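Local coordinates for protein transmembrane oligosaccharyl transferase (Archaeoglobus fulgidus, PDB 3WAJ) that belongs to the STT3/AglB family of membrane-embedded oligosaccharyl transferases, joining a bundle of membrane helices to a large globular part, and carries a bound zinc ion, at residues L22-L27 with G116-I121; F82-V87 with I274-F279; P569-I574 with A623-G628. One frame throughout, in Å; residues are numbered along the deposited sequence.

Interaction 1 of 3, residues L22-L27 with G116-I121; sequences LISVKL and GGVLAI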
loop_
_atom_site.group_PDB
_atom_site.type_symbol
_atom_site.label_atom_id
_atom_site.label_comp_id
_atom_site.label_asym_id
_atom_site.label_seq_id
_atom_site.Cartn_x
_atom_site.Cartn_y
_atom_site.Cartn_z
ATOM N N LEU A 22 -13.170 -23.323 -11.285
ATOM C CA LEU A 22 -12.202 -24.222 -10.651
ATOM C C LEU A 22 -10.770 -23.764 -10.934
ATOM O O LEU A 22 -9.910 -23.826 -10.059
ATOM C CB LEU A 22 -12.411 -25.664 -11.122
ATOM C CG LEU A 22 -13.722 -26.342 -10.717
ATOM C CD1 LEU A 22 -13.857 -27.691 -11.396
ATOM C CD2 LEU A 22 -13.837 -26.494 -9.206
ATOM N N ILE A 23 -10.530 -23.307 -12.159
ATOM C CA ILE A 23 -9.250 -22.723 -12.538
ATOM C C ILE A 23 -8.976 -21.487 -11.682
ATOM O O ILE A 23 -7.825 -21.176 -11.348
ATOM C CB ILE A 23 -9.257 -22.336 -14.038
ATOM C CG1 ILE A 23 -9.762 -23.519 -14.876
ATOM C CG2 ILE A 23 -7.872 -21.858 -14.498
ATOM C CD1 ILE A 23 -9.970 -23.209 -16.333
ATOM N N SER A 24 -10.049 -20.789 -11.318
ATOM C CA SER A 24 -9.937 -19.574 -10.527
ATOM C C SER A 24 -9.632 -19.915 -9.062
ATOM O O SER A 24 -8.851 -19.220 -8.407
ATOM C CB SER A 24 -11.216 -18.742 -10.651
ATOM O OG SER A 24 -11.014 -17.420 -10.197
ATOM N N VAL A 25 -10.238 -20.986 -8.556
ATOM C CA VAL A 25 -9.929 -21.444 -7.208
ATOM C C VAL A 25 -8.492 -21.928 -7.165
ATOM O O VAL A 25 -7.757 -21.631 -6.222
ATOM C CB VAL A 25 -10.867 -22.567 -6.735
ATOM C CG1 VAL A 25 -10.430 -23.089 -5.361
ATOM C CG2 VAL A 25 -12.293 -22.074 -6.661
ATOM N N LYS A 26 -8.100 -22.674 -8.190
ATOM C CA LYS A 26 -6.744 -23.209 -8.284
ATOM C C LYS A 26 -5.747 -22.062 -8.242
ATOM O O LYS A 26 -4.772 -22.100 -7.496
ATOM C CB LYS A 26 -6.573 -24.039 -9.572
ATOM C CG LYS A 26 -5.190 -24.677 -9.762
ATOM C CD LYS A 26 -4.278 -23.816 -10.645
ATOM C CE LYS A 26 -2.972 -24.520 -11.000
ATOM N NZ LYS A 26 -2.148 -24.901 -9.838
ATOM N N LEU A 27 -6.028 -21.033 -9.032
ATOM C CA LEU A 27 -5.182 -19.843 -9.107
ATOM C C LEU A 27 -5.212 -19.005 -7.825
ATOM O O LEU A 27 -4.178 -18.544 -7.356
ATOM C CB LEU A 27 -5.576 -18.985 -10.320
ATOM C CG LEU A 27 -4.622 -18.970 -11.519
ATOM C CD1 LEU A 27 -3.954 -20.311 -11.695
ATOM C CD2 LEU A 27 -5.350 -18.564 -12.794
ATOM N N GLY A 116 -14.212 -13.470 -3.740
ATOM C CA GLY A 116 -14.643 -12.321 -4.522
ATOM C C GLY A 116 -14.154 -12.395 -5.959
ATOM O O GLY A 116 -14.898 -12.104 -6.895
ATOM N N GLY A 117 -12.898 -12.794 -6.138
ATOM C CA GLY A 117 -12.341 -12.940 -7.470
ATOM C C GLY A 117 -12.889 -14.116 -8.268
ATOM O O GLY A 117 -12.931 -14.081 -9.503
ATOM N N VAL A 118 -13.295 -15.175 -7.574
ATOM C CA VAL A 118 -13.922 -16.307 -8.245
ATOM C C VAL A 118 -15.341 -15.925 -8.665
ATOM O O VAL A 118 -15.740 -16.148 -9.805
ATOM C CB VAL A 118 -13.931 -17.572 -7.351
ATOM C CG1 VAL A 118 -14.998 -18.557 -7.812
ATOM C CG2 VAL A 118 -12.558 -18.230 -7.339
ATOM N N LEU A 119 -16.081 -15.328 -7.732
ATOM C CA LEU A 119 -17.452 -14.889 -7.966
ATOM C C LEU A 119 -17.557 -13.839 -9.074
ATOM O O LEU A 119 -18.660 -13.530 -9.519
ATOM C CB LEU A 119 -18.082 -14.331 -6.677
ATOM C CG LEU A 119 -18.421 -15.230 -5.482
ATOM C CD1 LEU A 119 -19.158 -14.431 -4.409
ATOM C CD2 LEU A 119 -19.252 -16.423 -5.898
ATOM N N ALA A 120 -16.423 -13.289 -9.518
ATOM C CA ALA A 120 -16.426 -12.245 -10.557
ATOM C C ALA A 120 -16.962 -12.783 -11.877
ATOM O O ALA A 120 -17.301 -12.010 -12.783
ATOM C CB ALA A 120 -15.039 -11.648 -10.743
ATOM N N ILE A 121 -17.015 -14.113 -11.978
ATOM C CA ILE A 121 -17.658 -14.790 -13.098
ATOM C C ILE A 121 -19.074 -14.236 -13.307
ATOM O O ILE A 121 -19.434 -13.843 -14.420
ATOM C CB ILE A 121 -17.688 -16.324 -12.876
ATOM C CG1 ILE A 121 -16.496 -16.995 -13.564
ATOM C CG2 ILE A 121 -18.970 -16.944 -13.409
ATOM C CD1 ILE A 121 -15.162 -16.402 -13.215
#
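Two first torsions bring Ser-24 and Val-118 together: chi1 of -164° swings the serine OG across from its own backbone N, and chi1 of 159° in the valine leaves CG2 beside the backbone N and trans to the carbonyl carbon. The atoms so placed, Ser-24 OG and Val-118 CG2, lie 3.3 Å apart. Ser-24 CB sits 3.6 Å from the same Val-118 CG2, so this one methyl rests against both atoms of the short serine side chain. A second contact uses that methyl again, with Val-25 CG2 at 3.9 Å from Val-118 CG2; the two valines approach at a slant and their side chains meet through one methyl each. The small groups bring the backbones close, the CA atoms of Ser-24 and Val-118 being 5.6 Å apart.

In fold terms, helix 19-30 here meets the last part of helix 102-118, both within the helical N-terminal region of the STT3 family. A type I turn from Val-118 to Ile-121 follows, with Ile-121 N bonded to Val-118 O at 3.2 Å. The contact itself is van der Waals in kind: the nearest backbone oxygen to Ser-24 OG across it, Gly-117 O, stands 3.9 Å away and is not hydrogen-bonded to it. Ala-145 touches both Ser-24 and Ile-121, while Tyr-486 of helix 474-491 packs on Ile-23, Lys-26 and Leu-27 of the first helix.

Interaction 2 of 3, residues F82-V87 with I274-F279; sequences FGPFLV and IFYSPF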
loop_
_atom_site.group_PDB
_atom_site.type_symbol
_atom_site.label_atom_id
_atom_site.label_comp_id
_atom_site.label_asym_id
_atom_site.label_seq_id
_atom_site.Cartn_x
_atom_site.Cartn_y
_atom_site.Cartn_z
ATOM N N PHE A 82 -11.461 3.496 4.448
ATOM C CA PHE A 82 -11.832 2.118 4.083
ATOM C C PHE A 82 -13.318 1.901 4.272
ATOM O O PHE A 82 -13.861 2.176 5.343
ATOM C CB PHE A 82 -11.058 1.089 4.913
ATOM C CG PHE A 82 -9.670 0.830 4.416
ATOM C CD1 PHE A 82 -9.063 1.693 3.494
ATOM C CD2 PHE A 82 -8.969 -0.290 4.848
ATOM C CE1 PHE A 82 -7.755 1.451 3.033
ATOM C CE2 PHE A 82 -7.665 -0.547 4.389
ATOM C CZ PHE A 82 -7.059 0.324 3.480
ATOM N N GLY A 83 -13.971 1.410 3.227
ATOM C CA GLY A 83 -15.421 1.379 3.181
ATOM C C GLY A 83 -16.105 0.346 4.057
ATOM O O GLY A 83 -15.505 -0.666 4.438
ATOM N N PRO A 84 -17.389 0.594 4.370
ATOM C CA PRO A 84 -18.151 -0.356 5.182
ATOM C C PRO A 84 -18.424 -1.684 4.490
ATOM O O PRO A 84 -18.598 -2.664 5.214
ATOM C CB PRO A 84 -19.467 0.387 5.471
ATOM C CG PRO A 84 -19.544 1.500 4.439
ATOM C CD PRO A 84 -18.118 1.861 4.150
ATOM N N PHE A 85 -18.460 -1.752 3.160
ATOM C CA PHE A 85 -18.762 -3.046 2.540
ATOM C C PHE A 85 -17.860 -4.175 3.047
ATOM O O PHE A 85 -18.335 -5.206 3.544
ATOM C CB PHE A 85 -18.717 -3.025 1.009
ATOM C CG PHE A 85 -18.831 -4.408 0.414
ATOM C CD1 PHE A 85 -17.714 -5.061 -0.083
ATOM C CD2 PHE A 85 -20.050 -5.085 0.422
ATOM C CE1 PHE A 85 -17.806 -6.359 -0.590
ATOM C CE2 PHE A 85 -20.160 -6.385 -0.095
ATOM C CZ PHE A 85 -19.034 -7.025 -0.602
ATOM N N LEU A 86 -16.550 -3.984 2.915
ATOM C CA LEU A 86 -15.602 -5.044 3.271
ATOM C C LEU A 86 -15.483 -5.149 4.778
ATOM O O LEU A 86 -15.333 -6.248 5.302
ATOM C CB LEU A 86 -14.224 -4.780 2.661
ATOM C CG LEU A 86 -13.411 -5.943 2.072
ATOM C CD1 LEU A 86 -11.898 -5.654 2.147
ATOM C CD2 LEU A 86 -13.752 -7.288 2.697
ATOM N N VAL A 87 -15.538 -4.019 5.486
ATOM C CA VAL A 87 -15.502 -4.100 6.941
ATOM C C VAL A 87 -16.659 -4.980 7.434
ATOM O O VAL A 87 -16.437 -5.920 8.174
ATOM C CB VAL A 87 -15.513 -2.719 7.643
ATOM C CG1 VAL A 87 -15.474 -2.922 9.167
ATOM C CG2 VAL A 87 -14.309 -1.890 7.220
ATOM N N ILE A 274 -13.152 10.787 -1.248
ATOM C CA ILE A 274 -12.641 9.480 -0.791
ATOM C C ILE A 274 -13.215 9.013 0.571
ATOM O O ILE A 274 -13.698 7.887 0.702
ATOM C CB ILE A 274 -11.069 9.396 -0.862
ATOM C CG1 ILE A 274 -10.584 7.942 -0.727
ATOM C CG2 ILE A 274 -10.409 10.309 0.170
ATOM C CD1 ILE A 274 -11.078 6.997 -1.839
ATOM N N PHE A 275 -13.195 9.891 1.563
ATOM C CA PHE A 275 -13.867 9.644 2.835
ATOM C C PHE A 275 -15.401 9.654 2.720
ATOM O O PHE A 275 -15.965 10.188 1.752
ATOM C CB PHE A 275 -13.405 10.672 3.864
ATOM C CG PHE A 275 -11.919 10.624 4.140
ATOM C CD1 PHE A 275 -11.386 9.623 4.959
ATOM C CD2 PHE A 275 -11.052 11.558 3.569
ATOM C CE1 PHE A 275 -10.004 9.557 5.225
ATOM C CE2 PHE A 275 -9.665 11.501 3.827
ATOM C CZ PHE A 275 -9.141 10.493 4.659
ATOM N N TYR A 276 -16.074 9.072 3.711
ATOM C CA TYR A 276 -17.528 8.913 3.647
ATOM C C TYR A 276 -18.298 10.174 4.057
ATOM O O TYR A 276 -18.615 10.392 5.228
ATOM C CB TYR A 276 -17.969 7.622 4.362
ATOM C CG TYR A 276 -17.642 6.450 3.478
ATOM C CD1 TYR A 276 -18.568 5.975 2.549
ATOM C CD2 TYR A 276 -16.370 5.885 3.485
ATOM C CE1 TYR A 276 -18.259 4.934 1.689
ATOM C CE2 TYR A 276 -16.044 4.843 2.624
ATOM C CZ TYR A 276 -16.990 4.372 1.729
ATOM O OH TYR A 276 -16.667 3.337 0.878
ATOM N N SER A 277 -18.583 10.994 3.045
ATOM C CA SER A 277 -19.041 12.362 3.231
ATOM C C SER A 277 -20.363 12.575 2.507
ATOM O O SER A 277 -20.816 11.700 1.765
ATOM C CB SER A 277 -17.982 13.350 2.727
ATOM O OG SER A 277 -17.914 13.385 1.320
ATOM N N PRO A 278 -21.016 13.725 2.744
ATOM C CA PRO A 278 -22.277 13.834 2.000
ATOM C C PRO A 278 -22.090 14.248 0.535
ATOM O O PRO A 278 -23.077 14.298 -0.203
ATOM C CB PRO A 278 -23.080 14.873 2.798
ATOM C CG PRO A 278 -22.053 15.681 3.524
ATOM C CD PRO A 278 -20.869 14.772 3.779
ATOM N N PHE A 279 -20.855 14.516 0.118
ATOM C CA PHE A 279 -20.570 14.765 -1.294
ATOM C C PHE A 279 -21.097 13.626 -2.176
ATOM O O PHE A 279 -21.775 13.853 -3.186
ATOM C CB PHE A 279 -19.067 14.926 -1.537
ATOM C CG PHE A 279 -18.717 15.074 -2.994
ATOM C CD1 PHE A 279 -18.079 14.051 -3.676
ATOM C CD2 PHE A 279 -19.063 16.232 -3.694
ATOM C CE1 PHE A 279 -17.766 14.178 -5.032
ATOM C CE2 PHE A 279 -18.757 16.364 -5.048
ATOM C CZ PHE A 279 -18.113 15.337 -5.719
#
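Tyr-276, Pro-84 and Gly-83 account for nearly all of the 121 Å² buried here, and the tyrosine alone for about half. Its ring lies between its own backbone and the start of helix 84-96, with Pro-84 CD over one face. That carbon is 4.0 Å from the centroid of the Tyr-276 ring and 22° off the ring normal, which meets the geometry of a CH-pi contact. It is displaced toward the rim, and the closest ring atom confirms the offset: Pro-84 CD to Tyr-276 CZ is 3.7 Å. The phenol end of the ring, rather than its base, therefore does the touching.

Gly-83 reaches the same end obliquely. Its CA lies 3.3 Å from Tyr-276 OH and 3.6 Å from Tyr-276 CE2, an approach eased by the absence of a side chain on the glycine. The hydroxyl is buried, and its polar need is met by a hydrogen bond with Val-212 O of helix 199-214, which also ties the ring to a third part of the bundle. At the base, chi1 of -76° sets CG beside the backbone N of Tyr-276 and directs the ring across to the other segment.

Both segments are helix entrances in the N-terminal region of the STT3 family. Gly-83 is the N-cap residue of helix 84-96, and Ser-277 occupies the equivalent place before helix 278-303, where Ser-277 OG accepts a weak capping bond from Phe-279 N at 3.4 Å. Tyr-276, the residue just ahead of that second N-cap, packs against the first turn of helix 84-96. Phe-82, whose carbonyl carbon lies 4.3 Å from Tyr-276 CE2 and whose CB points away from the tyrosine, stacks with Tyr-51, touches the zinc ligand Asp-47, and comes within about 6 Å of the zinc ion.

Interaction 3 of 3, residues P569-I574 with A623-G628; sequences PFQAGI and AVWAEG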
loop_
_atom_site.group_PDB
_atom_site.type_symbol
_atom_site.label_atom_id
_atom_site.label_comp_id
_atom_site.label_asym_id
_atom_site.label_seq_id
_atom_site.Cartn_x
_atom_site.Cartn_y
_atom_site.Cartn_z
ATOM N N PRO A 569 0.622 3.707 5.917
ATOM C CA PRO A 569 0.552 3.460 4.471
ATOM C C PRO A 569 -0.509 4.299 3.734
ATOM O O PRO A 569 -0.648 4.129 2.524
ATOM C CB PRO A 569 0.256 1.956 4.392
ATOM C CG PRO A 569 0.827 1.410 5.707
ATOM C CD PRO A 569 0.426 2.470 6.696
ATOM N N PHE A 570 -1.239 5.168 4.439
ATOM C CA PHE A 570 -2.008 6.246 3.787
ATOM C C PHE A 570 -1.136 7.473 3.591
ATOM O O PHE A 570 -1.648 8.530 3.233
ATOM C CB PHE A 570 -3.207 6.688 4.640
ATOM C CG PHE A 570 -4.052 5.556 5.116
ATOM C CD1 PHE A 570 -4.481 4.579 4.236
ATOM C CD2 PHE A 570 -4.388 5.447 6.451
ATOM C CE1 PHE A 570 -5.241 3.515 4.681
ATOM C CE2 PHE A 570 -5.143 4.379 6.906
ATOM C CZ PHE A 570 -5.571 3.420 6.023
ATOM N N GLN A 571 0.163 7.327 3.878
ATOM C CA GLN A 571 1.162 8.401 3.798
ATOM C C GLN A 571 0.957 9.549 4.786
ATOM O O GLN A 571 1.381 10.675 4.530
ATOM C CB GLN A 571 1.329 8.903 2.355
ATOM C CG GLN A 571 1.828 7.801 1.394
ATOM C CD GLN A 571 1.833 8.226 -0.069
ATOM O OE1 GLN A 571 1.463 9.352 -0.410
ATOM N NE2 GLN A 571 2.256 7.324 -0.939
ATOM N N ALA A 572 0.314 9.246 5.917
ATOM C CA ALA A 572 0.264 10.164 7.053
ATOM C C ALA A 572 1.558 10.050 7.881
ATOM O O ALA A 572 2.151 8.972 7.964
ATOM C CB ALA A 572 -0.922 9.851 7.927
ATOM N N GLY A 573 1.983 11.152 8.506
ATOM C CA GLY A 573 3.093 11.118 9.448
ATOM C C GLY A 573 4.492 11.016 8.844
ATOM O O GLY A 573 5.465 10.746 9.560
ATOM N N ILE A 574 4.609 11.235 7.535
ATOM C CA ILE A 574 5.926 11.251 6.900
ATOM C C ILE A 574 6.731 12.503 7.287
ATOM O O ILE A 574 7.948 12.437 7.450
ATOM C CB ILE A 574 5.822 11.132 5.366
ATOM C CG1 ILE A 574 5.283 9.751 4.970
ATOM C CG2 ILE A 574 7.173 11.386 4.697
ATOM C CD1 ILE A 574 4.739 9.679 3.516
ATOM N N ALA A 623 14.873 10.272 1.960
ATOM C CA ALA A 623 15.568 11.515 1.636
ATOM C C ALA A 623 14.718 12.409 0.749
ATOM O O ALA A 623 14.595 13.609 1.021
ATOM C CB ALA A 623 16.914 11.241 0.980
ATOM N N VAL A 624 14.133 11.837 -0.307
ATOM C CA VAL A 624 13.269 12.615 -1.203
ATOM C C VAL A 624 12.132 13.293 -0.440
ATOM O O VAL A 624 11.987 14.508 -0.526
ATOM C CB VAL A 624 12.733 11.795 -2.390
ATOM C CG1 VAL A 624 11.795 12.659 -3.268
ATOM C CG2 VAL A 624 13.891 11.270 -3.223
ATOM N N TRP A 625 11.361 12.531 0.333
ATOM C CA TRP A 625 10.292 13.123 1.145
ATOM C C TRP A 625 10.810 14.211 2.096
ATOM O O TRP A 625 10.171 15.253 2.272
ATOM C CB TRP A 625 9.576 12.045 1.976
ATOM C CG TRP A 625 8.566 11.203 1.232
ATOM C CD1 TRP A 625 8.789 9.991 0.629
ATOM C CD2 TRP A 625 7.173 11.496 1.035
ATOM N NE1 TRP A 625 7.627 9.521 0.066
ATOM C CE2 TRP A 625 6.621 10.421 0.300
ATOM C CE3 TRP A 625 6.341 12.559 1.409
ATOM C CZ2 TRP A 625 5.262 10.379 -0.071
ATOM C CZ3 TRP A 625 4.988 12.519 1.038
ATOM C CH2 TRP A 625 4.467 11.437 0.308
ATOM N N ALA A 626 11.959 13.948 2.723
ATOM C CA ALA A 626 12.511 14.864 3.720
ATOM C C ALA A 626 12.930 16.175 3.071
ATOM O O ALA A 626 12.716 17.244 3.631
ATOM C CB ALA A 626 13.710 14.226 4.478
ATOM N N GLU A 627 13.537 16.071 1.892
ATOM C CA GLU A 627 14.153 17.219 1.235
ATOM C C GLU A 627 13.210 17.987 0.316
ATOM O O GLU A 627 13.363 19.192 0.155
ATOM C CB GLU A 627 15.397 16.794 0.444
ATOM C CG GLU A 627 16.485 16.135 1.278
ATOM C CD GLU A 627 17.128 17.083 2.266
ATOM O OE1 GLU A 627 17.016 18.305 2.061
ATOM O OE2 GLU A 627 17.756 16.604 3.242
ATOM N N GLY A 628 12.256 17.292 -0.298
ATOM C CA GLY A 628 11.311 17.937 -1.194
ATOM C C GLY A 628 11.471 17.598 -2.670
ATOM O O GLY A 628 10.548 17.806 -3.463
#
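Ile-574 packs over one face of the Trp-625 indole, crossing it at a slant, and this is the tight half of the contact. Its CD1 stands 3.5 Å from the centroid of the Trp-625 six-membered ring and only 6° off the normal, a well-formed CH-pi contact. The shorter branch meets the indole nearer the tryptophan backbone: Ile-574 CG2 is 3.6 Å from Trp-625 CE3 and 3.7 Å from Trp-625 CB. With CG1 beside its backbone N (chi1 -67°) and CG2 trans to it, the isoleucine brings both branches, through CD1 and CG2, against the indole.

The looser half belongs to Gln-571, whose extended side chain brings the amide to the ring edge. There Gln-571 OE1 is 3.7 Å from Trp-625 CH2, close to the ring plane, with the amide turned 74° from the indole. This is an edge contact without a hydrogen bond between the two, and both residues are exposed to solvent, whereas Ile-574 is buried.

Trp-625, on helix 619-627, also meets the rings of Trp-550 and Trp-551, and Trp-551 touches Gln-571 and Ile-574 as well. These two tryptophans open the WWDYG sequence characteristic of STT3/AglB proteins, so the contact forms part of the surroundings of that motif.

From the N terminus, interaction 1 closes a loop of 88 residues, bringing helix 102-118 back to helix 19-30. Interaction 2 opens within that loop, at 82-87, and closes far beyond it at 274-279, so the two contacts cross along the chain; helices 84-96 and 102-118 follow each other, yet the contacts stay about 8 Å apart at their nearest atoms. Both tie together the helical N-terminal region. Interaction 3 comes later in series, closing a loop of 48 residues between the segment after strand 564-565 and helix 619-627. It touches interaction 2 through Phe-82 CE1 and Phe-570 CE1, 3.6 Å apart, a direct join between the helical and globular parts.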